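Local coordinates for protein excinuclease ABC, subunit A. (Deinococcus radiodurans, PDB 2VF7) that probably binds DNA and takes part in damage recognition as a zinc-containing, ATP-hydrolysing ABC-type protein of the UvrA family in excision repair, at residues P236-T239 with Q240-L243; T56-A59 with E60-R64. The protein carries 1 engineered substitution. All coordinates share one frame; numbering follows the deposited sequence.

Interaction 1: P236-T239 with Q240-L243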
ATOM      1  N   PRO A 236      -8.300 -48.901   9.613  1.00 58.85           N
ATOM      2  CA  PRO A 236      -8.676 -48.731  11.016  1.00 59.09           C
ATOM      3  C   PRO A 236      -7.942 -49.660  11.995  1.00 59.65           C
ATOM      4  O   PRO A 236      -7.384 -49.189  12.999  1.00 60.26           O
ATOM      5  CB  PRO A 236     -10.184 -49.041  11.002  1.00 58.75           C
ATOM      6  CG  PRO A 236     -10.621 -48.579   9.697  1.00 58.00           C
ATOM      7  CD  PRO A 236      -9.496 -48.896   8.745  1.00 59.19           C
ATOM      8  N   ALA A 237      -7.951 -50.965  11.719  1.00 60.05           N
ATOM      9  CA  ALA A 237      -7.296 -51.932  12.601  1.00 60.16           C
ATOM     10  C   ALA A 237      -5.794 -51.675  12.699  1.00 60.04           C
ATOM     11  O   ALA A 237      -5.227 -51.786  13.780  1.00 59.94           O
ATOM     12  CB  ALA A 237      -7.569 -53.362  12.161  1.00 59.85           C
ATOM     13  N   GLU A 238      -5.154 -51.316  11.591  1.00 60.22           N
ATOM     14  CA  GLU A 238      -3.708 -51.106  11.647  1.00 60.88           C
ATOM     15  C   GLU A 238      -3.313 -49.729  12.174  1.00 60.71           C
ATOM     16  O   GLU A 238      -2.178 -49.537  12.568  1.00 61.00           O
ATOM     17  CB  GLU A 238      -2.991 -51.521  10.356  1.00 60.75           C
ATOM     18  CG  GLU A 238      -3.105 -50.608   9.169  1.00 61.94           C
ATOM     19  CD  GLU A 238      -2.865 -51.336   7.832  1.00 61.81           C
ATOM     20  OE1 GLU A 238      -2.553 -52.543   7.838  1.00 62.79           O
ATOM     21  OE2 GLU A 238      -3.005 -50.704   6.769  1.00 61.18           O
ATOM     22  N   THR A 239      -4.269 -48.801  12.212  1.00 61.19           N
ATOM     23  CA  THR A 239      -4.161 -47.532  12.957  1.00 60.90           C
ATOM     24  C   THR A 239      -4.165 -47.747  14.473  1.00 61.29           C
ATOM     25  O   THR A 239      -3.426 -47.086  15.210  1.00 61.12           O
ATOM     26  CB  THR A 239      -5.295 -46.539  12.586  1.00 60.90           C
ATOM     27  OG1 THR A 239      -5.221 -46.213  11.191  1.00 59.72           O
ATOM     28  CG2 THR A 239      -5.201 -45.236  13.408  1.00 60.13           C
ATOM     29  N   GLN A 240      -4.986 -48.673  14.951  1.00 62.06           N
ATOM     30  CA  GLN A 240      -5.049 -48.941  16.388  1.00 62.56           C
ATOM     31  C   GLN A 240      -3.814 -49.652  16.903  1.00 62.83           C
ATOM     32  O   GLN A 240      -3.480 -49.535  18.093  1.00 62.91           O
ATOM     33  CB  GLN A 240      -6.297 -49.743  16.756  1.00 62.65           C
ATOM     34  CG  GLN A 240      -7.610 -49.013  16.505  1.00 64.40           C
ATOM     35  CD  GLN A 240      -7.729 -47.699  17.273  0.80 65.62           C
ATOM     36  OE1 GLN A 240      -7.163 -47.535  18.352  0.80 65.87           O
ATOM     37  NE2 GLN A 240      -8.465 -46.754  16.705  0.80 66.49           N
ATOM     38  N   ARG A 241      -3.158 -50.404  16.019  1.00 62.76           N
ATOM     39  CA  ARG A 241      -1.914 -51.108  16.356  1.00 63.42           C
ATOM     40  C   ARG A 241      -0.731 -50.163  16.283  1.00 62.57           C
ATOM     41  O   ARG A 241       0.234 -50.319  17.014  1.00 63.17           O
ATOM     42  CB  ARG A 241      -1.701 -52.334  15.443  1.00 63.16           C
ATOM     43  CG  ARG A 241      -2.951 -53.242  15.375  1.00 65.21           C
ATOM     44  CD  ARG A 241      -2.697 -54.609  14.714  0.60 65.23           C
ATOM     45  NE  ARG A 241      -3.136 -54.688  13.316  0.60 67.51           N
ATOM     46  CZ  ARG A 241      -2.329 -54.560  12.264  0.60 69.12           C
ATOM     47  NH1 ARG A 241      -1.018 -54.338  12.422  0.60 69.59           N
ATOM     48  NH2 ARG A 241      -2.831 -54.658  11.044  0.60 69.38           N
ATOM     49  N   ALA A 242      -0.809 -49.195  15.381  1.00 62.15           N
ATOM     50  CA  ALA A 242       0.146 -48.097  15.310  1.00 62.03           C
ATOM     51  C   ALA A 242       0.123 -47.332  16.637  1.00 62.32           C
ATOM     52  O   ALA A 242       1.162 -47.161  17.267  1.00 62.17           O
ATOM     53  CB  ALA A 242      -0.192 -47.181  14.146  1.00 61.20           C
ATOM     54  N   LEU A 243      -1.071 -46.924  17.086  1.00 62.76           N
ATOM     55  CA  LEU A 243      -1.218 -46.219  18.369  1.00 62.91           C
ATOM     56  C   LEU A 243      -0.691 -47.034  19.533  1.00 63.42           C
ATOM     57  O   LEU A 243       0.000 -46.505  20.407  1.00 63.53           O
ATOM     58  CB  LEU A 243      -2.669 -45.798  18.629  1.00 62.60           C
ATOM     59  CG  LEU A 243      -3.265 -44.779  17.658  1.00 62.16           C
ATOM     60  CD1 LEU A 243      -4.753 -44.760  17.790  1.00 60.45           C
ATOM     61  CD2 LEU A 243      -2.667 -43.383  17.836  1.00 61.30           C
TER

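Interaction 2: T56-A59 with E60-R64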
ATOM      1  N   THR A  56       0.516   4.379 -21.076  1.00 51.53           N
ATOM      2  CA  THR A  56       1.739   5.182 -21.077  1.00 51.60           C
ATOM      3  C   THR A  56       1.642   6.353 -20.091  1.00 51.50           C
ATOM      4  O   THR A  56       2.404   6.413 -19.123  1.00 51.50           O
ATOM      5  CB  THR A  56       2.062   5.670 -22.510  1.00 51.40           C
ATOM      6  OG1 THR A  56       2.293   4.535 -23.346  1.00 51.89           O
ATOM      7  CG2 THR A  56       3.296   6.541 -22.534  1.00 50.66           C
ATOM      8  N   LEU A  57       0.690   7.257 -20.321  1.00 51.82           N
ATOM      9  CA  LEU A  57       0.619   8.519 -19.548  1.00 52.02           C
ATOM     10  C   LEU A  57       0.211   8.297 -18.103  1.00 52.89           C
ATOM     11  O   LEU A  57       0.984   8.601 -17.191  1.00 53.21           O
ATOM     12  CB  LEU A  57      -0.267   9.567 -20.248  1.00 51.02           C
ATOM     13  CG  LEU A  57       0.379  10.338 -21.408  1.00 49.78           C
ATOM     14  CD1 LEU A  57      -0.642  11.010 -22.304  1.00 47.76           C
ATOM     15  CD2 LEU A  57       1.309  11.395 -20.881  1.00 48.82           C
ATOM     16  N   TYR A  58      -0.983   7.749 -17.887  1.00 53.56           N
ATOM     17  CA  TYR A  58      -1.427   7.423 -16.537  1.00 54.58           C
ATOM     18  C   TYR A  58      -0.423   6.529 -15.810  1.00 54.77           C
ATOM     19  O   TYR A  58       0.005   6.839 -14.695  1.00 55.43           O
ATOM     20  CB  TYR A  58      -2.841   6.798 -16.563  1.00 55.35           C
ATOM     21  CG  TYR A  58      -3.261   6.129 -15.275  1.00 56.35           C
ATOM     22  CD1 TYR A  58      -3.626   6.885 -14.155  1.00 55.96           C
ATOM     23  CD2 TYR A  58      -3.308   4.732 -15.175  1.00 57.47           C
ATOM     24  CE1 TYR A  58      -4.009   6.270 -12.969  1.00 55.79           C
ATOM     25  CE2 TYR A  58      -3.690   4.099 -13.977  1.00 56.22           C
ATOM     26  CZ  TYR A  58      -4.039   4.888 -12.882  1.00 56.80           C
ATOM     27  OH  TYR A  58      -4.425   4.288 -11.699  1.00 58.05           O
ATOM     28  N   ALA A  59      -0.012   5.447 -16.462  1.00 54.96           N
ATOM     29  CA  ALA A  59       0.866   4.452 -15.851  1.00 54.84           C
ATOM     30  C   ALA A  59       2.250   4.961 -15.417  1.00 55.00           C
ATOM     31  O   ALA A  59       2.733   4.600 -14.334  1.00 55.20           O
ATOM     32  CB  ALA A  59       0.998   3.241 -16.752  1.00 54.59           C
ATOM     33  N   GLU A  60       2.899   5.769 -16.244  1.00 55.09           N
ATOM     34  CA  GLU A  60       4.179   6.379 -15.844  1.00 56.03           C
ATOM     35  C   GLU A  60       3.983   7.402 -14.706  1.00 56.11           C
ATOM     36  O   GLU A  60       4.725   7.408 -13.736  1.00 56.67           O
ATOM     37  CB  GLU A  60       4.887   6.985 -17.066  1.00 56.18           C
ATOM     38  CG  GLU A  60       6.248   7.657 -16.813  1.00 57.40           C
ATOM     39  CD  GLU A  60       7.381   6.678 -16.522  1.00 59.25           C
ATOM     40  OE1 GLU A  60       7.165   5.448 -16.620  1.00 58.98           O
ATOM     41  OE2 GLU A  60       8.488   7.150 -16.174  1.00 58.61           O
ATOM     42  N   ALA A  61       2.960   8.237 -14.810  1.00 56.80           N
ATOM     43  CA  ALA A  61       2.619   9.188 -13.745  1.00 57.29           C
ATOM     44  C   ALA A  61       2.366   8.554 -12.375  1.00 57.84           C
ATOM     45  O   ALA A  61       2.710   9.153 -11.353  1.00 58.40           O
ATOM     46  CB  ALA A  61       1.430  10.034 -14.153  1.00 57.15           C
ATOM     47  N   GLN A  62       1.756   7.367 -12.344  1.00 58.36           N
ATOM     48  CA  GLN A  62       1.485   6.664 -11.072  1.00 58.82           C
ATOM     49  C   GLN A  62       2.668   5.927 -10.504  1.00 59.10           C
ATOM     50  O   GLN A  62       2.892   5.959  -9.301  1.00 60.02           O
ATOM     51  CB  GLN A  62       0.313   5.690 -11.184  1.00 58.68           C
ATOM     52  CG  GLN A  62      -1.018   6.327 -10.850  1.00 60.17           C
ATOM     53  CD  GLN A  62      -1.892   5.475  -9.929  1.00 62.44           C
ATOM     54  OE1 GLN A  62      -2.764   6.015  -9.223  1.00 63.83           O
ATOM     55  NE2 GLN A  62      -1.671   4.149  -9.928  1.00 60.10           N
ATOM     56  N   ARG A  63       3.404   5.228 -11.359  1.00 59.24           N
ATOM     57  CA  ARG A  63       4.673   4.618 -10.976  1.00 59.46           C
ATOM     58  C   ARG A  63       5.615   5.605 -10.265  1.00 58.99           C
ATOM     59  O   ARG A  63       6.203   5.269  -9.251  1.00 59.32           O
ATOM     60  CB  ARG A  63       5.352   4.057 -12.229  1.00 59.61           C
ATOM     61  CG  ARG A  63       6.700   3.398 -12.003  1.00 61.67           C
ATOM     62  CD  ARG A  63       7.517   3.496 -13.275  1.00 64.86           C
ATOM     63  NE  ARG A  63       8.940   3.323 -13.023  1.00 69.00           N
ATOM     64  CZ  ARG A  63       9.860   4.273 -13.182  1.00 71.36           C
ATOM     65  NH1 ARG A  63       9.521   5.492 -13.611  1.00 71.87           N
ATOM     66  NH2 ARG A  63      11.134   3.995 -12.921  1.00 72.40           N
ATOM     67  N   ARG A  64       5.764   6.803 -10.819  1.00 58.84           N
ATOM     68  CA  ARG A  64       6.680   7.822 -10.293  1.00 59.03           C
ATOM     69  C   ARG A  64       6.277   8.296  -8.906  1.00 59.16           C
ATOM     70  O   ARG A  64       7.106   8.359  -7.995  1.00 58.59           O
ATOM     71  CB  ARG A  64       6.724   9.036 -11.222  1.00 58.50           C
ATOM     72  CG  ARG A  64       7.417   8.783 -12.530  1.00 59.35           C
ATOM     73  CD  ARG A  64       7.447  10.037 -13.367  1.00 58.95           C
ATOM     74  NE  ARG A  64       8.235   9.829 -14.571  1.00 58.76           N
ATOM     75  CZ  ARG A  64       8.288  10.694 -15.574  1.00 60.22           C
ATOM     76  NH1 ARG A  64       7.603  11.834 -15.503  1.00 59.38           N
ATOM     77  NH2 ARG A  64       9.027  10.424 -16.645  1.00 60.85           N
TER

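Interaction 1: P236-T239 with Q240-L243
Gln-240 meets the start of its own helix through its backbone: its N donates to Pro-236 O at 3.1 Å, an i to i+4 bond in the opening turns of helix 236-245. A second, weak bond from the same N reaches Ala-237 O. Proline suits position 236, since a residue in the opening turn needs no amide hydrogen. The glutamine side chain is modelled in two conformers; in the one described, with CG beside its own backbone N (chi1 -65°), Gln-240 CG comes 3.5 Å from Pro-236 O.

Arg-241 N makes a weak bond to Ala-237 O. Its side chain is also modelled in two positions, so what it touches is less certain. In the conformer described, CG lies 3.1 Å from that same oxygen, and the chain turns at chi3 (-100°), swinging the guanidinium back along the helix to Glu-238. There Glu-238 CA and CB lie over one face of the group, CA set toward its rim, with Arg-241 NH2 3.2 Å from Glu-238 CB. The carboxylate stands almost square to the guanidinium, the planes 85° apart, and Glu-238 OE1 to Arg-241 NH2 is a long, doubtful salt bridge of 3.9 Å. The glutamate has another task, because its OE2 accepts a hydrogen bond from Thr-235 N, just before the helix.

Ala-242 N donates to Glu-238 O, and its small, buried CB sits 3.4 Å from Thr-239 O. Leu-243 N closes the run with a straighter bond to Thr-239 O at 3.0 Å, while its CG packs against that oxygen. Thr-239 OG1 bonds back to Thr-235 O.

Short helix 236-245 follows strand 227-230 and precedes strand 251-254 in the UvrA DNA-binding domain; loop residues flank it, Leu-243 touching Tyr-231, Thr-239 touching Leu-234 and Ala-242 touching Met-247.

Interaction 2: T56-A59 with E60-R64
Tyr-58 and Gln-62, one helical turn apart, make the main side-chain contact by van der Waals packing. With CG anti to the backbone N (chi1 166°), the tyrosine extends along the helix, and its CE1 meets Gln-62 CG at 3.7 Å. The amide plane is turned 31° from the ring, and Tyr-58 OH lies 3.3 Å from Gln-62 NE2 at an angle too poor for a hydrogen bond. An alanine at Gln-62 is likely to strip this side of the ring of its packing and to remove the side-chain contact with Val-69 of the second subunit. Ala-61, small enough for a close fit, touches Ala-94 of strand 94-96.

Backbone hydrogen bonds of the i to i+4 kind run from Glu-60 N to Thr-56 O (3.0 Å) through Arg-63 N to Ala-59 O (3.1 Å).

Charge is concentrated at Glu-60, whose OE2 forms salt bridges with Arg-63 NH1 (3.2 Å) and Arg-64 NE (3.1 Å). Arg-64 NH2 also bonds to Ile-88 O. One oxygen of the buried Glu-60 carboxylate thus serves two arginines, which would probably favour its ionised form and balance part of their charge.

In the fold
Interactions 1 and 2 are both turns within single helices, yet they belong to distant parts of the chain: their centres are 63 Å apart, their nearest atoms about 55 Å. Interaction 2 lies on helix 49-69, which begins within the P-loop (Walker A) of the first nucleotide site; the Thr-56 side chain is about 9 Å from a bound ADP and about 6 Å from that of Ser-51, whose carbonyl its hydroxyl grips. The centre of interaction 1 lies about 54 Å from the centre of the chain, in the DNA-binding domain and away from the annotated nucleotide and zinc sites. One therefore belongs to the ATP-binding core, the other to an outlying domain probably concerned with DNA.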